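ORF98 PTP-2 (Cydia pomonella granulosis virus, PDB 6I28) is a viral protein phosphatase of the dual-specificity family that probably removes phosphate from tyrosine and serine or threonine residues of protein substrates. Local coordinates at residues A[82-94]-A[112-124]. Numbering follows the deposited sequence. Where two conformers were deposited one is given.
Sequences LEMLFNYLWLKIH and ATLAIYYIMRTNQ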
# COMPACT_ATOMS: atom_id res chain seq x y z
N LEU A 82 -6.39 -2.03 8.28
CA LEU A 82 -5.15 -1.29 8.17
C LEU A 82 -4.05 -1.85 9.07
O LEU A 82 -2.92 -2.02 8.62
CB LEU A 82 -5.39 0.18 8.49
CG LEU A 82 -4.34 1.15 8.04
CD1 LEU A 82 -4.13 1.15 6.52
CD2 LEU A 82 -4.70 2.54 8.55
N GLU A 83 -4.40 -2.24 10.30
CA GLU A 83 -3.40 -2.77 11.23
C GLU A 83 -2.84 -4.10 10.75
O GLU A 83 -1.62 -4.27 10.67
CB GLU A 83 -3.97 -2.92 12.63
CG GLU A 83 -2.94 -3.39 13.61
CD GLU A 83 -1.93 -2.34 13.98
OE1 GLU A 83 -2.20 -1.15 13.69
OE2 GLU A 83 -0.87 -2.71 14.57
N MET A 84 -3.71 -5.03 10.35
CA MET A 84 -3.26 -6.30 9.80
C MET A 84 -2.39 -6.08 8.56
O MET A 84 -1.31 -6.65 8.41
CB MET A 84 -4.48 -7.18 9.48
CG MET A 84 -4.18 -8.57 8.92
SD MET A 84 -3.81 -8.49 7.13
CE MET A 84 -5.46 -8.24 6.45
N LEU A 85 -2.80 -5.16 7.68
CA LEU A 85 -2.02 -4.92 6.48
C LEU A 85 -0.65 -4.35 6.82
O LEU A 85 0.37 -4.75 6.25
CB LEU A 85 -2.78 -3.95 5.58
CG LEU A 85 -3.96 -4.61 4.83
CD1 LEU A 85 -4.87 -3.54 4.29
CD2 LEU A 85 -3.45 -5.55 3.68
N PHE A 86 -0.61 -3.36 7.69
CA PHE A 86 0.67 -2.83 8.14
C PHE A 86 1.61 -3.90 8.66
O PHE A 86 2.80 -3.94 8.29
CB PHE A 86 0.52 -1.74 9.19
CG PHE A 86 1.84 -1.20 9.68
CD1 PHE A 86 2.52 -0.22 8.98
CD2 PHE A 86 2.47 -1.77 10.77
CE1 PHE A 86 3.72 0.20 9.40
CE2 PHE A 86 3.69 -1.34 11.17
CZ PHE A 86 4.28 -0.30 10.51
N ASN A 87 1.10 -4.77 9.54
CA ASN A 87 1.92 -5.81 10.15
C ASN A 87 2.38 -6.81 9.12
O ASN A 87 3.52 -7.27 9.17
CB ASN A 87 1.15 -6.48 11.24
CG ASN A 87 1.03 -5.62 12.44
OD1 ASN A 87 1.93 -4.88 12.76
ND2 ASN A 87 -0.10 -5.69 13.11
N TYR A 88 1.54 -7.12 8.12
CA TYR A 88 1.98 -7.97 7.03
C TYR A 88 3.15 -7.35 6.28
O TYR A 88 4.20 -7.98 6.05
CB TYR A 88 0.82 -8.22 6.10
CG TYR A 88 1.13 -9.14 4.96
CD1 TYR A 88 1.09 -10.53 5.12
CD2 TYR A 88 1.48 -8.64 3.72
CE1 TYR A 88 1.36 -11.33 4.06
CE2 TYR A 88 1.74 -9.47 2.65
CZ TYR A 88 1.67 -10.83 2.82
OH TYR A 88 1.98 -11.60 1.72
N LEU A 89 3.02 -6.06 5.93
CA LEU A 89 4.14 -5.43 5.23
C LEU A 89 5.40 -5.45 6.10
O LEU A 89 6.49 -5.75 5.61
CB LEU A 89 3.75 -4.00 4.92
CG LEU A 89 2.64 -3.84 3.85
CD1 LEU A 89 2.22 -2.35 3.91
CD2 LEU A 89 3.04 -4.22 2.48
N TRP A 90 5.28 -5.07 7.37
CA TRP A 90 6.42 -4.99 8.27
C TRP A 90 7.12 -6.36 8.38
O TRP A 90 8.34 -6.45 8.25
CB TRP A 90 5.95 -4.43 9.60
CG TRP A 90 7.14 -3.83 10.36
CD1 TRP A 90 7.58 -2.51 10.34
CD2 TRP A 90 8.05 -4.53 11.17
NE1 TRP A 90 8.68 -2.36 11.09
CE2 TRP A 90 9.00 -3.59 11.63
CE3 TRP A 90 8.16 -5.86 11.57
CZ2 TRP A 90 10.04 -3.93 12.44
CZ3 TRP A 90 9.18 -6.19 12.37
CH2 TRP A 90 10.12 -5.24 12.81
N LEU A 91 6.35 -7.43 8.48
CA LEU A 91 6.97 -8.73 8.66
C LEU A 91 7.60 -9.26 7.37
O LEU A 91 8.65 -9.93 7.42
CB LEU A 91 5.93 -9.71 9.22
CG LEU A 91 5.37 -9.37 10.60
CD1 LEU A 91 4.06 -10.13 10.89
CD2 LEU A 91 6.42 -9.67 11.69
N LYS A 92 6.99 -8.97 6.21
CA LYS A 92 7.59 -9.35 4.93
C LYS A 92 8.84 -8.55 4.64
O LYS A 92 9.83 -9.08 4.15
CB LYS A 92 6.58 -9.19 3.81
CG LYS A 92 5.46 -10.29 3.88
CD LYS A 92 5.92 -11.76 3.74
CE LYS A 92 4.74 -12.68 3.95
NZ LYS A 92 5.18 -14.10 3.76
N ILE A 93 8.82 -7.26 4.96
CA ILE A 93 9.98 -6.43 4.67
C ILE A 93 11.10 -6.72 5.66
O ILE A 93 12.22 -7.03 5.25
CB ILE A 93 9.56 -4.96 4.66
CG1 ILE A 93 8.67 -4.72 3.44
CG2 ILE A 93 10.75 -4.06 4.63
CD1 ILE A 93 7.87 -3.44 3.55
N HIS A 94 10.83 -6.65 6.97
CA HIS A 94 11.89 -6.73 7.97
C HIS A 94 12.26 -8.16 8.35
O HIS A 94 13.43 -8.43 8.64
CB HIS A 94 11.45 -5.94 9.21
CG HIS A 94 11.48 -4.47 8.99
ND1 HIS A 94 10.37 -3.76 8.61
CD2 HIS A 94 12.52 -3.60 8.97
CE1 HIS A 94 10.70 -2.49 8.44
NE2 HIS A 94 12.00 -2.38 8.65
N ALA A 112 -2.24 3.28 -2.96
CA ALA A 112 -1.43 4.42 -2.53
C ALA A 112 -1.66 4.75 -1.06
O ALA A 112 -0.73 5.14 -0.34
CB ALA A 112 -1.72 5.64 -3.38
N THR A 113 -2.90 4.59 -0.59
CA THR A 113 -3.22 4.83 0.81
C THR A 113 -2.43 3.92 1.74
O THR A 113 -1.84 4.36 2.73
CB THR A 113 -4.73 4.69 1.00
OG1 THR A 113 -5.39 5.82 0.38
CG2 THR A 113 -5.16 4.69 2.50
N LEU A 114 -2.37 2.62 1.43
CA LEU A 114 -1.57 1.74 2.28
C LEU A 114 -0.08 2.04 2.22
O LEU A 114 0.60 1.95 3.26
CB LEU A 114 -1.83 0.28 1.92
CG LEU A 114 -1.08 -0.83 2.69
CD1 LEU A 114 -1.35 -0.71 4.17
CD2 LEU A 114 -1.47 -2.22 2.16
N ALA A 115 0.45 2.34 1.03
CA ALA A 115 1.87 2.69 0.92
C ALA A 115 2.19 3.92 1.74
O ALA A 115 3.18 3.94 2.50
CB ALA A 115 2.22 2.89 -0.54
N ILE A 116 1.33 4.94 1.67
CA ILE A 116 1.57 6.18 2.39
C ILE A 116 1.54 5.90 3.88
O ILE A 116 2.37 6.41 4.63
CB ILE A 116 0.54 7.25 1.98
CG1 ILE A 116 0.77 7.76 0.54
CG2 ILE A 116 0.53 8.46 2.98
CD1 ILE A 116 -0.25 8.80 0.01
N TYR A 117 0.62 5.06 4.32
CA TYR A 117 0.50 4.77 5.74
C TYR A 117 1.70 3.99 6.25
O TYR A 117 2.24 4.27 7.33
CB TYR A 117 -0.76 3.95 6.01
CG TYR A 117 -0.91 3.59 7.49
CD1 TYR A 117 -0.98 4.53 8.46
CD2 TYR A 117 -0.97 2.27 7.88
CE1 TYR A 117 -1.13 4.20 9.82
CE2 TYR A 117 -1.11 1.89 9.21
CZ TYR A 117 -1.18 2.84 10.19
OH TYR A 117 -1.31 2.51 11.53
N TYR A 118 2.15 2.98 5.48
CA TYR A 118 3.38 2.32 5.82
C TYR A 118 4.54 3.27 5.99
O TYR A 118 5.29 3.14 6.95
CB TYR A 118 3.71 1.22 4.81
CG TYR A 118 4.91 0.43 5.21
CD1 TYR A 118 4.77 -0.60 6.13
CD2 TYR A 118 6.20 0.73 4.75
CE1 TYR A 118 5.82 -1.32 6.55
CE2 TYR A 118 7.29 -0.07 5.17
CZ TYR A 118 7.08 -1.07 6.10
OH TYR A 118 8.09 -1.87 6.59
N ILE A 119 4.65 4.30 5.12
CA ILE A 119 5.76 5.24 5.26
C ILE A 119 5.55 6.20 6.43
O ILE A 119 6.50 6.51 7.15
CB ILE A 119 5.90 5.96 3.89
CG1 ILE A 119 6.44 4.96 2.83
CG2 ILE A 119 6.79 7.22 3.98
CD1 ILE A 119 6.59 5.55 1.46
N MET A 120 4.31 6.67 6.65
CA MET A 120 3.99 7.47 7.81
C MET A 120 4.36 6.77 9.09
O MET A 120 5.02 7.35 9.95
CB MET A 120 2.49 7.80 7.85
CG MET A 120 1.97 8.64 6.74
SD MET A 120 0.18 8.75 6.78
CE MET A 120 -0.11 9.27 8.45
N ARG A 121 4.08 5.49 9.19
CA ARG A 121 4.23 4.84 10.47
C ARG A 121 5.65 4.32 10.72
O ARG A 121 6.15 4.37 11.85
CB ARG A 121 3.23 3.67 10.56
CG ARG A 121 3.35 2.89 11.85
CD ARG A 121 2.09 2.07 12.08
NE ARG A 121 2.27 0.97 13.02
CZ ARG A 121 1.28 0.15 13.41
NH1 ARG A 121 0.05 0.32 12.97
NH2 ARG A 121 1.52 -0.84 14.25
N THR A 122 6.33 3.84 9.68
CA THR A 122 7.71 3.42 9.86
C THR A 122 8.65 4.61 10.03
O THR A 122 9.69 4.50 10.69
CB THR A 122 8.18 2.53 8.69
OG1 THR A 122 8.08 3.20 7.41
CG2 THR A 122 7.41 1.16 8.66
N ASN A 123 8.29 5.76 9.49
CA ASN A 123 9.13 6.95 9.62
C ASN A 123 8.63 7.91 10.68
O ASN A 123 9.36 8.82 11.05
CB ASN A 123 9.24 7.66 8.28
CG ASN A 123 10.10 6.90 7.30
OD1 ASN A 123 11.32 6.99 7.34
ND2 ASN A 123 9.48 6.12 6.45
N GLN A 124 7.43 7.69 11.21
CA GLN A 124 6.79 8.59 12.15
C GLN A 124 6.79 10.00 11.57
O GLN A 124 7.38 10.94 12.12
CB GLN A 124 7.46 8.55 13.52
CG GLN A 124 7.21 7.26 14.21
CD GLN A 124 5.77 7.12 14.64
OE1 GLN A 124 5.27 7.93 15.41
NE2 GLN A 124 5.12 6.07 14.17
O HOH W 1 -3.26 0.67 11.89
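The guanidinium of Arg121 lies flat on the ring of Phe86 and grips the carboxylate of Glu83, joining two helices of the dual-specificity phosphatase fold, 82-94 and 112-123, whose axes cross at -69°. Helix 82-94 also packs against strands 41-46 and 64-68 of the central sheet, whereas helix 112-123 also touches helices 127-137 and 144-151. The salt bridge is end-on and two-pronged: NH1 of Arg121 donates to OE1 of Glu83 at 2.8 Å, and NH2 of Arg121 to OE2 of Glu83 at 3.1 Å. Both bonds are nearly straight and meet the syn sides of the carboxylate, which is turned 33° from the guanidinium plane. NH1 of Arg121 also donates to OH of Tyr117 at 3.0 Å, close to the guanidinium plane. A water donates to both OE1 of Glu83 and the Tyr117 hydroxyl, which is further hydrogen-bonded to the C-terminal carboxylate of Glu168. These bonds fix the rotation of the guanidinium, and its positive charge is probably balanced by Glu83. With CG anti to its backbone N (chi1 178°) and the chain extended, Arg121 runs across Phe86, placing CD over the ring as a CH-pi contact and CZ 3.9 Å from the ring centroid as a cation-pi partner. Phe86 thus fits as a knob among Tyr117, Tyr118, Arg121 and Thr122. Tyr118 reciprocates, entering a hole formed by Phe86, Leu89, Ile93 and His94. Deeper in the interface, Leu89 and Leu114 meet tip to tip. Thr122 turns its hydroxyl back to the carbonyl of Tyr118, which also accepts the backbone N-H of Thr122 from the opposite face. On the ring of Tyr117 itself, CD2 of Leu82 sits over the centre, 3.7 Å from the centroid.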